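Local coordinates for protein PHOX (Pseudomonas fluorescens, PDB 4A9V) that probably acts as an alkaline phosphatase that hydrolyses phosphate monoesters, using a complex iron-calcium cofactor held in a beta-propeller, at residues Glu90-Tyr94 against Arg95-Pro99; Ser558-Pro561 against Glu562-Pro565. One frame throughout, in Å; residues are numbered along the deposited sequence.

Contact 1 of 2, residues Glu90-Tyr94 against Arg95-Pro99. With FEO (mu-oxo-diiron), chain S; EDO (1,2-ethanediol), chain J.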
loop_
_atom_site.group_PDB
_atom_site.type_symbol
_atom_site.label_atom_id
_atom_site.label_comp_id
_atom_site.label_asym_id
_atom_site.label_seq_id
_atom_site.Cartn_x
_atom_site.Cartn_y
_atom_site.Cartn_z
ATOM N N GLU A 90 -7.420 -5.508 -0.991
ATOM C CA GLU A 90 -7.713 -4.254 -0.299
ATOM C C GLU A 90 -9.202 -4.034 -0.030
ATOM O O GLU A 90 -9.579 -3.579 1.045
ATOM C CB GLU A 90 -7.132 -3.069 -1.062
ATOM C CG GLU A 90 -7.181 -1.784 -0.246
ATOM C CD GLU A 90 -6.692 -0.567 -0.997
ATOM O OE1 GLU A 90 -7.071 -0.405 -2.174
ATOM O OE2 GLU A 90 -5.987 0.267 -0.372
ATOM N N TYR A 91 -10.046 -4.269 -1.028
ATOM C CA TYR A 91 -11.472 -3.995 -0.893
ATOM C C TYR A 91 -12.191 -4.759 -1.987
ATOM O O TYR A 91 -11.593 -5.632 -2.624
ATOM C CB TYR A 91 -11.770 -2.479 -0.906
ATOM C CG TYR A 91 -11.556 -1.768 -2.224
ATOM C CD1 TYR A 91 -10.279 -1.453 -2.675
ATOM C CD2 TYR A 91 -12.630 -1.302 -2.960
ATOM C CE1 TYR A 91 -10.083 -0.717 -3.828
ATOM C CE2 TYR A 91 -12.447 -0.576 -4.122
ATOM C CZ TYR A 91 -11.170 -0.272 -4.543
ATOM O OH TYR A 91 -10.953 0.436 -5.704
ATOM N N THR A 92 -13.485 -4.519 -2.140
ATOM C CA THR A 92 -14.249 -5.266 -3.125
ATOM C C THR A 92 -15.179 -4.346 -3.896
ATOM O O THR A 92 -15.408 -3.204 -3.514
ATOM C CB THR A 92 -15.009 -6.453 -2.484
ATOM O OG1 THR A 92 -15.629 -7.249 -3.505
ATOM C CG2 THR A 92 -16.069 -5.970 -1.507
ATOM N N ASN A 93 -15.661 -4.850 -5.022
ATOM C CA ASN A 93 -16.449 -4.069 -5.962
ATOM C C ASN A 93 -17.867 -4.623 -5.985
ATOM O O ASN A 93 -18.101 -5.701 -6.536
ATOM C CB ASN A 93 -15.825 -4.212 -7.347
ATOM C CG ASN A 93 -14.325 -3.969 -7.326
ATOM O OD1 ASN A 93 -13.870 -2.895 -6.940
ATOM N ND2 ASN A 93 -13.549 -4.986 -7.680
ATOM N N TYR A 94 -18.777 -3.983 -5.259
ATOM C CA TYR A 94 -20.109 -4.544 -5.069
ATOM C C TYR A 94 -20.818 -4.829 -6.402
ATOM O O TYR A 94 -21.617 -5.756 -6.490
ATOM C CB TYR A 94 -20.976 -3.624 -4.207
ATOM C CG TYR A 94 -20.530 -3.476 -2.760
ATOM C CD1 TYR A 94 -19.739 -4.431 -2.138
ATOM C CD2 TYR A 94 -20.962 -2.405 -1.998
ATOM C CE1 TYR A 94 -19.409 -4.327 -0.796
ATOM C CE2 TYR A 94 -20.653 -2.303 -0.652
ATOM C CZ TYR A 94 -19.917 -3.295 -0.047
ATOM O OH TYR A 94 -19.563 -3.217 1.283
ATOM N N ARG A 95 -20.538 -4.034 -7.434
ATOM C CA ARG A 95 -21.180 -4.267 -8.725
ATOM C C ARG A 95 -20.875 -5.639 -9.302
ATOM O O ARG A 95 -21.658 -6.161 -10.096
ATOM C CB ARG A 95 -20.843 -3.165 -9.733
ATOM C CG ARG A 95 -19.437 -3.208 -10.297
ATOM C CD ARG A 95 -19.149 -1.996 -11.172
ATOM N NE ARG A 95 -20.027 -1.954 -12.339
ATOM C CZ ARG A 95 -20.562 -0.844 -12.837
ATOM N NH1 ARG A 95 -20.218 0.340 -12.350
ATOM N NH2 ARG A 95 -21.302 -0.906 -13.932
ATOM N N TYR A 96 -19.744 -6.216 -8.900
ATOM C CA TYR A 96 -19.324 -7.532 -9.374
ATOM C C TYR A 96 -19.437 -8.615 -8.301
ATOM O O TYR A 96 -19.515 -9.795 -8.624
ATOM C CB TYR A 96 -17.900 -7.479 -9.935
ATOM C CG TYR A 96 -17.725 -6.460 -11.034
ATOM C CD1 TYR A 96 -18.544 -6.470 -12.151
ATOM C CD2 TYR A 96 -16.720 -5.506 -10.972
ATOM C CE1 TYR A 96 -18.390 -5.539 -13.155
ATOM C CE2 TYR A 96 -16.545 -4.582 -11.984
ATOM C CZ TYR A 96 -17.401 -4.590 -13.061
ATOM O OH TYR A 96 -17.287 -3.654 -14.062
ATOM N N LEU A 97 -19.404 -8.239 -7.030
ATOM C CA LEU A 97 -19.316 -9.218 -5.956
ATOM C C LEU A 97 -20.624 -10.000 -5.797
ATOM O O LEU A 97 -20.609 -11.204 -5.547
ATOM C CB LEU A 97 -18.949 -8.531 -4.639
ATOM C CG LEU A 97 -18.829 -9.457 -3.426
ATOM C CD1 LEU A 97 -17.757 -10.517 -3.641
ATOM C CD2 LEU A 97 -18.553 -8.654 -2.165
ATOM N N TYR A 98 -21.744 -9.283 -5.859
ATOM C CA TYR A 98 -23.066 -9.849 -5.595
ATOM C C TYR A 98 -23.842 -9.956 -6.906
ATOM O O TYR A 98 -23.710 -9.092 -7.767
ATOM C CB TYR A 98 -23.848 -8.946 -4.636
ATOM C CG TYR A 98 -23.120 -8.625 -3.350
ATOM C CD1 TYR A 98 -22.772 -9.625 -2.450
ATOM C CD2 TYR A 98 -22.790 -7.315 -3.035
ATOM C CE1 TYR A 98 -22.172 -9.320 -1.240
ATOM C CE2 TYR A 98 -22.214 -6.992 -1.819
ATOM C CZ TYR A 98 -21.877 -7.996 -0.940
ATOM O OH TYR A 98 -21.248 -7.647 0.241
ATOM N N PRO A 99 -24.788 -10.902 -6.990
ATOM C CA PRO A 99 -25.607 -10.950 -8.208
ATOM C C PRO A 99 -26.426 -9.680 -8.393
ATOM O O PRO A 99 -26.644 -9.243 -9.523
ATOM C CB PRO A 99 -26.529 -12.153 -7.986
ATOM C CG PRO A 99 -25.932 -12.929 -6.871
ATOM C CD PRO A 99 -25.121 -11.976 -6.042
HETATM FE FE1 FEO S . -4.700 1.810 -0.783
HETATM FE FE2 FEO S . -3.234 4.951 -0.561
HETATM O O FEO S . -3.862 3.406 -1.533
HETATM C C1 EDO J . -23.594 -9.613 -12.320
HETATM O O1 EDO J . -22.615 -10.644 -12.495
HETATM C C2 EDO J . -23.339 -8.867 -11.010
HETATM O O2 EDO J . -22.460 -9.649 -10.183
HETATM O O HOH W 1 -4.271 0.987 -2.733
HETATM O O HOH W 2 -6.498 2.842 -1.708
#

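Contact 2 of 2, residues Ser558-Pro561 against Glu562-Pro565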
loop_
_atom_site.group_PDB
_atom_site.type_symbol
_atom_site.label_atom_id
_atom_site.label_comp_id
_atom_site.label_asym_id
_atom_site.label_seq_id
_atom_site.Cartn_x
_atom_site.Cartn_y
_atom_site.Cartn_z
ATOM N N SER A 558 -14.773 -2.706 -18.556
ATOM C CA SER A 558 -13.717 -3.695 -18.782
ATOM C C SER A 558 -14.259 -5.117 -18.742
ATOM O O SER A 558 -15.175 -5.422 -17.971
ATOM C CB SER A 558 -12.605 -3.535 -17.737
ATOM O OG SER A 558 -11.550 -4.460 -17.946
ATOM N N THR A 559 -13.607 -6.006 -19.490
ATOM C CA THR A 559 -13.814 -7.441 -19.344
ATOM C C THR A 559 -12.475 -8.159 -19.103
ATOM O O THR A 559 -12.377 -9.376 -19.226
ATOM C CB THR A 559 -14.520 -8.021 -20.588
ATOM O OG1 THR A 559 -13.796 -7.663 -21.771
ATOM C CG2 THR A 559 -15.951 -7.493 -20.700
ATOM N N PHE A 560 -11.466 -7.397 -18.691
ATOM C CA PHE A 560 -10.121 -7.928 -18.460
ATOM C C PHE A 560 -10.117 -8.849 -17.235
ATOM O O PHE A 560 -10.700 -8.494 -16.209
ATOM C CB PHE A 560 -9.179 -6.743 -18.221
ATOM C CG PHE A 560 -7.757 -7.131 -17.969
ATOM C CD1 PHE A 560 -7.318 -7.421 -16.689
ATOM C CD2 PHE A 560 -6.854 -7.188 -19.012
ATOM C CE1 PHE A 560 -6.000 -7.774 -16.461
ATOM C CE2 PHE A 560 -5.542 -7.565 -18.796
ATOM C CZ PHE A 560 -5.109 -7.826 -17.514
ATOM N N PRO A 561 -9.379 -9.977 -17.289
ATOM C CA PRO A 561 -8.484 -10.418 -18.347
ATOM C C PRO A 561 -9.098 -11.400 -19.345
ATOM O O PRO A 561 -8.467 -11.696 -20.355
ATOM C CB PRO A 561 -7.363 -11.115 -17.577
ATOM C CG PRO A 561 -8.052 -11.702 -16.395
ATOM C CD PRO A 561 -9.129 -10.714 -16.033
ATOM N N GLU A 562 -10.225 -12.019 -19.007
ATOM C CA GLU A 562 -10.719 -13.143 -19.806
ATOM C C GLU A 562 -11.400 -12.694 -21.101
ATOM O O GLU A 562 -11.485 -13.465 -22.059
ATOM C CB GLU A 562 -11.661 -14.022 -18.984
ATOM C CG GLU A 562 -10.983 -14.731 -17.823
ATOM C CD GLU A 562 -11.980 -15.350 -16.863
ATOM O OE1 GLU A 562 -12.479 -14.633 -15.969
ATOM O OE2 GLU A 562 -12.264 -16.558 -16.998
ATOM N N HIS A 563 -11.948 -11.483 -21.093
ATOM C CA HIS A 563 -12.644 -10.927 -22.255
ATOM C C HIS A 563 -13.671 -11.875 -22.814
ATOM O O HIS A 563 -13.830 -12.003 -24.034
ATOM C CB HIS A 563 -11.651 -10.515 -23.329
ATOM C CG HIS A 563 -10.704 -9.433 -22.886
ATOM N ND1 HIS A 563 -11.130 -8.293 -22.305
ATOM C CD2 HIS A 563 -9.318 -9.394 -22.861
ATOM C CE1 HIS A 563 -10.070 -7.521 -22.014
ATOM N NE2 HIS A 563 -8.960 -8.201 -22.335
ATOM N N LEU A 564 -14.468 -12.450 -21.929
ATOM C CA LEU A 564 -15.656 -13.167 -22.351
ATOM C C LEU A 564 -16.705 -12.156 -22.788
ATOM O O LEU A 564 -16.715 -11.028 -22.309
ATOM C CB LEU A 564 -16.186 -14.030 -21.206
ATOM C CG LEU A 564 -15.183 -15.027 -20.618
ATOM C CD1 LEU A 564 -15.808 -15.836 -19.493
ATOM C CD2 LEU A 564 -14.630 -15.953 -21.692
ATOM N N PRO A 565 -17.607 -12.557 -23.694
ATOM C CA PRO A 565 -18.662 -11.632 -24.085
ATOM C C PRO A 565 -19.556 -11.267 -22.907
ATOM O O PRO A 565 -19.987 -12.140 -22.158
ATOM C CB PRO A 565 -19.449 -12.400 -25.153
ATOM C CG PRO A 565 -19.051 -13.824 -25.015
ATOM C CD PRO A 565 -17.683 -13.845 -24.405
HETATM O O HOH W 3 -14.502 -11.707 -19.060
HETATM O O HOH W 4 -15.348 -8.731 -23.823
#

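Contact 1 of 2, residues Glu90-Tyr94 against Arg95-Pro99
The short helix 94-97, which follows strand 82-89 of the propeller, starts at Asn93, the N-cap residue, whose backbone O receives two amides of the first turn. Tyr96 N reaches Asn93 O at 2.9 Å from above the carbonyl plane, 45° out of it. Leu97 N, also at 2.9 Å from Asn93 O, arrives within that plane, so the two donors take different directions. The Asn93 side chain makes no capping bond; its ND2 is turned to Asn67 OD1, while its CB meets Tyr96 CD2 at 4.0 Å. Arg95 CG stands 3.4 Å above the plane of the Tyr96 ring, over its centre.

Tyr94 and Tyr98, four residues apart, run side by side in the same direction. Tyr94 CD1 lies 3.6 Å from Tyr98 CE2, with the ring planes 38° apart and the centroids separated by 5.5 Å. Both hydroxyls bond backbone oxygens elsewhere, Tyr94 OH at Ile225 and Tyr98 OH at Asp109. In Leu97, CG anti to the backbone N (chi1 180°) and the second torsion together bring CD2 to the edge of the Tyr94 ring and to 3.5 Å from Thr92 OG1, whose hydrogen-bond partner is Asp66.

At the start of the segment, the extended side chain of Glu90 binds one iron of the mu-oxo-diiron group through OE2, at 2.0 Å from FE1, beside Glu194, Cys179 and two waters. One of these waters donates to the bridging oxygen. The chemistry thus divides along the chain: anionic metal ligation at Glu90, then two amides gathered on Asn93 O at the helix start, with tyrosine and leucine packing beside it.

Contact 2 of 2, residues Ser558-Pro561 against Glu562-Pro565
Ser558 opens an ST turn in the loop between strands 544-550 and 572-578: its OG accepts Phe560 N at 3.0 Å with an N-H...O angle of 166°. The same OG also bonds Asp22.

Thr559 meets His563 twice across the next turn. Its backbone O accepts His563 N at 2.8 Å, a bond from residue i to i+4 that closes an alpha-turn; the CA atoms of the two residues are correspondingly close, 4.7 Å apart. The side chain adds a second link, since OG1 lies in the imidazole plane at the ring edge, 2.8 Å from His563 ND1, and either atom could be the donor. With chi1 at 54°, the hydroxyl of Thr559 sits over its own backbone and faces the imidazole edge.

Phe560 touches the imidazole through its backbone, CA standing 3.6 Å from His563 CE1, while its side chain packs on Ile24, Pro528 and Met574. Pro561 follows through a cis peptide bond. Its CB sits 3.7 Å above the plane of the Phe560 ring, over the centre, and its carbonyl carbon lies over one face of the His563 ring.

Beyond the proline, Glu562 forms a salt bridge with Arg570, and His563 has a left-handed backbone conformation. Two waters extend the turn toward Leu564: one joins Thr559 O to Leu564 N, and the other, 2.8 Å from Thr559 OG1, donates to Leu564 O.

In the fold
Both contacts follow strands of four-stranded sheets, contact 1 in a loop that turns into helix 94-97, contact 2 wholly in the 544-550 to 572-578 loop. The blade of contact 2 has one outer strand, 30-37, from the N-terminal region, as in a Velcro-type propeller closure. Their centres are 16 Å apart and their nearest atoms about 5 Å, without touching. The helix of contact 1 nevertheless bonds the loop containing contact 2, through Tyr96 OH to Gly553 O and Tyr96 O to Lys568 NZ. Contact 1 is partly buried and reaches the diiron pocket; contact 2 is a surface turn, where waters supplement its direct bonds and only Phe560 among its touching residues is buried.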